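Local atomic coordinates of malonate decarboxylase subunit alpha (Acinetobacter baumannii ATCC 17978, PDB entry 6MPR), a protein that probably transfers the acyl carrier protein from its acetyl thioester to malonate as the alpha subunit of malonate decarboxylase, which converts malonate to acetate and carbon dioxide. Residues A188-G193 with A216-Y221; P239-P244 with I270-A275. All blocks are in the same frame, centred on the assembly; numbering follows the deposited sequence.

Contact 1 and contact 2 share no helix or strand, and their centres lie about 43 Å apart on opposite sides of the chain's centre. Contact 1 (188-193 with 216-221) is buried, next to the parallel sheet that contains strands 194-199 and 221-224, and the second subunit packs on it. Contact 2 (239-244 with 270-275) is only partly buried, beside the sheet containing strand 265-268, and no other chain of the assembly touches it. Each buries about 200 Å² and turns on a phenylalanine. Contact 1 combines an edge-to-face aromatic pair with a water that bridges two backbone carbonyls, and charged groups lie nearby; contact 2 relies on apolar packing across its interface.

Contact 1 of 2, residues A188-G193 with A216-Y221; sequences AAFSDG and ASWVDY
Ala189, in the last turn of helix 181-189, lies against Trp218 of the 3-10 turn 216-218, their CA atoms 4.8 Å apart. Past Ala189 the chain leaves the helix at Phe190 and doubles back. Ala188 O accepts from both Ser191 N and Gly193 N, and Asp192 takes a left-handed conformation (phi 58°), which redirects the backbone toward strand 194-199. A water joins the two backbones, donating to Ala189 O and Ser217 O at 3.0 Å each and so bridging two carbonyls that point to a common site.

The side chains fill the space beside this bridge. Ala189 CB rests on the base of the tryptophan, 3.7 Å from Trp218 CB. With its CG anti to the carbonyl carbon (chi1 -67°), Phe190 brings its CE1-CZ edge over one face of the indole, CZ 3.5 Å from Trp218 NE1. The planes stand at 81° with the phenyl and pyrrole centroids 5.0 Å apart, a T-shaped pair. The same water hovers off-centre over a face of the phenyl ring.

Farther along, Gly193 O and Asp220 OD2 approach to 3.4 Å although both are acceptors. Lys27 probably eases this repulsion, since its NZ bonds Gly193 O and forms a salt bridge with Asp220 OD1. Asp220 OD2 receives Val195 N, and Arg342 of the second subunit also pairs with OD1. The contact thus joins the turn entering strand 194-199 to the loop entering strand 221-224: the ends of two connections into adjacent parallel strands of an alpha/beta sheet, consistent with the family's Rossmann-like clan, here at a subunit interface.

Contact 2 of 2, residues P239-P244 with I270-A275; sequences PKHIKP and IGFNTA
Phe272 packs against His241 CB, the carbonyl of His241 and the CG1 branch of Ile242, with the largest single share of the contact, 79 of 203 Å². His241 O sits over the centre of one ring face, 4.3 Å above the plane, while the rim from CE1 to CZ meets the histidine methylene, His241 CB lying 3.5 Å from Phe272 CZ. The imidazole itself leads away from the phenyl, and Lys240 CG covers one of its faces.

Ile242 meets the same ring at a slant, CG1 lying 3.9 Å from Phe272 CD1. With CG1 anti to the carbonyl carbon (chi1 -61°) and CD1 extended beyond it (chi2 168°), this branch runs on past the phenyl to Ala275, three residues along in the same first turn, where Ile242 CD1 comes within 4.1 Å of Ala275 CB. Ala276, Leu279 and Leu542 continue the isoleucine's apolar surroundings.

Gly271 occupies the N-cap position of this helix, so the 3-10 turn 239-241 and Ile242 lie across a first helical turn. Arg539 NH1 bonds Pro239 O and Ile242 O from outside. Between the segments themselves, cohesion rests on apolar packing, with neither salt bridge nor hydrogen bond to fix the register.

Contact 1 of 2, residues A188-G193 with A216-Y221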
loop_
_atom_site.group_PDB
_atom_site.type_symbol
_atom_site.label_atom_id
_atom_site.label_comp_id
_atom_site.label_asym_id
_atom_site.label_seq_id
_atom_site.Cartn_x
_atom_site.Cartn_y
_atom_site.Cartn_z
ATOM N N ALA A 188 13.880 7.081 8.116
ATOM C CA ALA A 188 15.140 7.478 8.744
ATOM C C ALA A 188 15.071 8.885 9.318
ATOM O O ALA A 188 15.616 9.155 10.397
ATOM C CB ALA A 188 16.272 7.410 7.724
ATOM N N ALA A 189 14.429 9.793 8.591
ATOM C CA ALA A 189 14.372 11.180 9.019
ATOM C C ALA A 189 13.657 11.309 10.355
ATOM O O ALA A 189 13.923 12.249 11.113
ATOM C CB ALA A 189 13.683 12.023 7.944
ATOM N N PHE A 190 12.757 10.376 10.673
ATOM C CA PHE A 190 11.993 10.462 11.909
ATOM C C PHE A 190 12.359 9.370 12.911
ATOM O O PHE A 190 11.570 9.057 13.806
ATOM C CB PHE A 190 10.502 10.472 11.567
ATOM C CG PHE A 190 10.098 11.725 10.843
ATOM C CD1 PHE A 190 10.181 11.806 9.460
ATOM C CD2 PHE A 190 9.734 12.849 11.552
ATOM C CE1 PHE A 190 9.860 12.985 8.792
ATOM C CE2 PHE A 190 9.419 14.037 10.891
ATOM C CZ PHE A 190 9.484 14.100 9.520
ATOM N N SER A 191 13.553 8.806 12.798
ATOM C CA SER A 191 14.027 7.865 13.808
ATOM C C SER A 191 15.485 8.132 14.161
ATOM O O SER A 191 16.160 7.230 14.661
ATOM C CB SER A 191 13.863 6.419 13.342
ATOM O OG SER A 191 14.518 6.226 12.086
ATOM N N ASP A 192 15.984 9.343 13.890
ATOM C CA ASP A 192 17.390 9.677 14.082
ATOM C C ASP A 192 18.306 8.757 13.282
ATOM O O ASP A 192 19.398 8.401 13.730
ATOM C CB ASP A 192 17.739 9.686 15.571
ATOM C CG ASP A 192 17.207 10.930 16.259
ATOM O OD1 ASP A 192 17.782 12.023 16.042
ATOM O OD2 ASP A 192 16.185 10.826 16.960
ATOM N N GLY A 193 17.847 8.353 12.082
ATOM C CA GLY A 193 18.736 7.857 11.058
ATOM C C GLY A 193 19.476 9.014 10.411
ATOM O O GLY A 193 19.227 10.184 10.705
ATOM N N ALA A 216 14.151 20.092 3.862
ATOM C CA ALA A 216 15.456 20.188 4.512
ATOM C C ALA A 216 15.497 19.454 5.851
ATOM O O ALA A 216 16.525 18.878 6.222
ATOM C CB ALA A 216 15.808 21.667 4.702
ATOM N N SER A 217 14.406 19.485 6.612
ATOM C CA SER A 217 14.492 18.857 7.924
ATOM C C SER A 217 14.560 17.331 7.847
ATOM O O SER A 217 14.881 16.692 8.855
ATOM C CB SER A 217 13.321 19.300 8.793
ATOM O OG SER A 217 12.096 18.851 8.252
ATOM N N TRP A 218 14.298 16.726 6.679
ATOM C CA TRP A 218 14.484 15.284 6.528
ATOM C C TRP A 218 15.911 14.895 6.168
ATOM O O TRP A 218 16.237 13.699 6.203
ATOM C CB TRP A 218 13.556 14.714 5.438
ATOM C CG TRP A 218 12.100 14.911 5.685
ATOM C CD1 TRP A 218 11.512 15.767 6.587
ATOM C CD2 TRP A 218 11.027 14.248 5.006
ATOM N NE1 TRP A 218 10.141 15.675 6.495
ATOM C CE2 TRP A 218 9.820 14.748 5.538
ATOM C CE3 TRP A 218 10.972 13.282 3.997
ATOM C CZ2 TRP A 218 8.573 14.320 5.090
ATOM C CZ3 TRP A 218 9.727 12.847 3.569
ATOM C CH2 TRP A 218 8.551 13.365 4.119
ATOM N N VAL A 219 16.765 15.858 5.823
ATOM C CA VAL A 219 18.061 15.597 5.209
ATOM C C VAL A 219 19.158 16.021 6.182
ATOM O O VAL A 219 19.107 17.121 6.740
ATOM C CB VAL A 219 18.184 16.355 3.872
ATOM C CG1 VAL A 219 19.584 16.188 3.271
ATOM C CG2 VAL A 219 17.100 15.889 2.881
ATOM N N ASP A 220 20.164 15.168 6.368
ATOM C CA ASP A 220 21.291 15.610 7.188
ATOM C C ASP A 220 22.433 16.195 6.364
ATOM O O ASP A 220 23.039 17.196 6.775
ATOM C CB ASP A 220 21.779 14.448 8.053
ATOM C CG ASP A 220 20.695 13.957 8.965
ATOM O OD1 ASP A 220 20.284 14.729 9.866
ATOM O OD2 ASP A 220 20.203 12.831 8.737
ATOM N N TYR A 221 22.728 15.623 5.196
ATOM C CA TYR A 221 23.809 16.138 4.366
ATOM C C TYR A 221 23.470 16.004 2.893
ATOM O O TYR A 221 22.750 15.087 2.486
ATOM C CB TYR A 221 25.125 15.407 4.606
ATOM C CG TYR A 221 25.676 15.570 5.998
ATOM C CD1 TYR A 221 26.422 16.691 6.353
ATOM C CD2 TYR A 221 25.449 14.596 6.946
ATOM C CE1 TYR A 221 26.932 16.831 7.656
ATOM C CE2 TYR A 221 25.944 14.718 8.227
ATOM C CZ TYR A 221 26.678 15.835 8.580
ATOM O OH TYR A 221 27.166 15.914 9.867
HETATM O O HOH W 1 13.271 15.206 10.971
#

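Contact 2 of 2, residues P239-P244 with I270-A275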
loop_
_atom_site.group_PDB
_atom_site.type_symbol
_atom_site.label_atom_id
_atom_site.label_comp_id
_atom_site.label_asym_id
_atom_site.label_seq_id
_atom_site.Cartn_x
_atom_site.Cartn_y
_atom_site.Cartn_z
ATOM N N PRO A 239 9.443 0.018 -31.142
ATOM C CA PRO A 239 8.406 -0.602 -31.974
ATOM C C PRO A 239 8.943 -1.437 -33.132
ATOM O O PRO A 239 8.243 -2.334 -33.603
ATOM C CB PRO A 239 7.610 0.606 -32.491
ATOM C CG PRO A 239 7.821 1.658 -31.447
ATOM C CD PRO A 239 9.229 1.467 -30.985
ATOM N N LYS A 240 10.161 -1.164 -33.612
ATOM C CA LYS A 240 10.656 -1.908 -34.769
ATOM C C LYS A 240 10.841 -3.388 -34.465
ATOM O O LYS A 240 10.823 -4.203 -35.397
ATOM C CB LYS A 240 11.974 -1.321 -35.281
ATOM C CG LYS A 240 13.193 -1.763 -34.480
ATOM C CD LYS A 240 14.506 -1.376 -35.161
ATOM C CE LYS A 240 15.679 -1.604 -34.215
ATOM N NZ LYS A 240 17.015 -1.477 -34.860
ATOM N N HIS A 241 10.997 -3.752 -33.191
ATOM C CA HIS A 241 11.200 -5.133 -32.766
ATOM C C HIS A 241 9.906 -5.854 -32.408
ATOM O O HIS A 241 9.957 -7.034 -32.047
ATOM C CB HIS A 241 12.152 -5.178 -31.569
ATOM C CG HIS A 241 13.568 -4.849 -31.918
ATOM N ND1 HIS A 241 14.352 -4.021 -31.144
ATOM C CD2 HIS A 241 14.341 -5.236 -32.959
ATOM C CE1 HIS A 241 15.549 -3.914 -31.693
ATOM N NE2 HIS A 241 15.567 -4.642 -32.796
ATOM N N ILE A 242 8.755 -5.182 -32.485
ATOM C CA ILE A 242 7.482 -5.863 -32.278
ATOM C C ILE A 242 7.188 -6.762 -33.475
ATOM O O ILE A 242 7.315 -6.347 -34.635
ATOM C CB ILE A 242 6.355 -4.841 -32.050
ATOM C CG1 ILE A 242 6.627 -3.990 -30.804
ATOM C CG2 ILE A 242 5.021 -5.554 -31.912
ATOM C CD1 ILE A 242 5.705 -2.768 -30.667
ATOM N N LYS A 243 6.780 -7.999 -33.202
ATOM C CA LYS A 243 6.549 -8.995 -34.235
ATOM C C LYS A 243 5.062 -9.311 -34.388
ATOM O O LYS A 243 4.247 -8.934 -33.539
ATOM C CB LYS A 243 7.343 -10.270 -33.911
ATOM C CG LYS A 243 8.846 -9.988 -33.715
ATOM C CD LYS A 243 9.690 -11.251 -33.726
ATOM C CE LYS A 243 9.620 -11.970 -32.409
ATOM N NZ LYS A 243 9.673 -13.446 -32.600
ATOM N N PRO A 244 4.663 -9.958 -35.498
ATOM C CA PRO A 244 3.253 -10.369 -35.641
ATOM C C PRO A 244 2.688 -11.130 -34.449
ATOM O O PRO A 244 1.533 -10.897 -34.078
ATOM C CB PRO A 244 3.283 -11.242 -36.902
ATOM C CG PRO A 244 4.362 -10.637 -37.731
ATOM C CD PRO A 244 5.422 -10.173 -36.746
ATOM N N ILE A 270 6.162 -3.952 -18.625
ATOM C CA ILE A 270 6.797 -3.505 -19.863
ATOM C C ILE A 270 7.307 -4.705 -20.662
ATOM O O ILE A 270 7.943 -5.618 -20.116
ATOM C CB ILE A 270 7.920 -2.500 -19.555
ATOM C CG1 ILE A 270 8.637 -2.077 -20.838
ATOM C CG2 ILE A 270 8.925 -3.071 -18.576
ATOM C CD1 ILE A 270 7.921 -1.018 -21.598
ATOM N N GLY A 271 7.018 -4.711 -21.960
ATOM C CA GLY A 271 7.521 -5.741 -22.863
ATOM C C GLY A 271 6.925 -5.520 -24.237
ATOM O O GLY A 271 6.063 -4.659 -24.436
ATOM N N PHE A 272 7.402 -6.312 -25.203
ATOM C CA PHE A 272 6.881 -6.155 -26.557
ATOM C C PHE A 272 5.423 -6.580 -26.634
ATOM O O PHE A 272 4.666 -6.036 -27.441
ATOM C CB PHE A 272 7.721 -6.949 -27.561
ATOM C CG PHE A 272 9.122 -6.411 -27.745
ATOM C CD1 PHE A 272 9.326 -5.115 -28.207
ATOM C CD2 PHE A 272 10.226 -7.199 -27.465
ATOM C CE1 PHE A 272 10.599 -4.617 -28.388
ATOM C CE2 PHE A 272 11.508 -6.707 -27.641
ATOM C CZ PHE A 272 11.693 -5.410 -28.092
ATOM N N ASN A 273 5.019 -7.544 -25.800
ATOM C CA ASN A 273 3.622 -7.965 -25.768
ATOM C C ASN A 273 2.710 -6.806 -25.376
ATOM O O ASN A 273 1.680 -6.567 -26.016
ATOM C CB ASN A 273 3.456 -9.142 -24.804
ATOM C CG ASN A 273 4.035 -8.861 -23.427
ATOM O OD1 ASN A 273 5.013 -8.121 -23.278
ATOM N ND2 ASN A 273 3.430 -9.458 -22.406
ATOM N N THR A 274 3.075 -6.071 -24.330
ATOM C CA THR A 274 2.193 -4.991 -23.892
ATOM C C THR A 274 2.411 -3.717 -24.699
ATOM O O THR A 274 1.491 -2.902 -24.812
ATOM C CB THR A 274 2.371 -4.729 -22.391
ATOM O OG1 THR A 274 3.761 -4.533 -22.078
ATOM C CG2 THR A 274 1.818 -5.900 -21.570
ATOM N N ALA A 275 3.609 -3.525 -25.267
ATOM C CA ALA A 275 3.817 -2.390 -26.165
ATOM C C ALA A 275 2.909 -2.496 -27.384
ATOM O O ALA A 275 2.340 -1.493 -27.841
ATOM C CB ALA A 275 5.279 -2.315 -26.592
#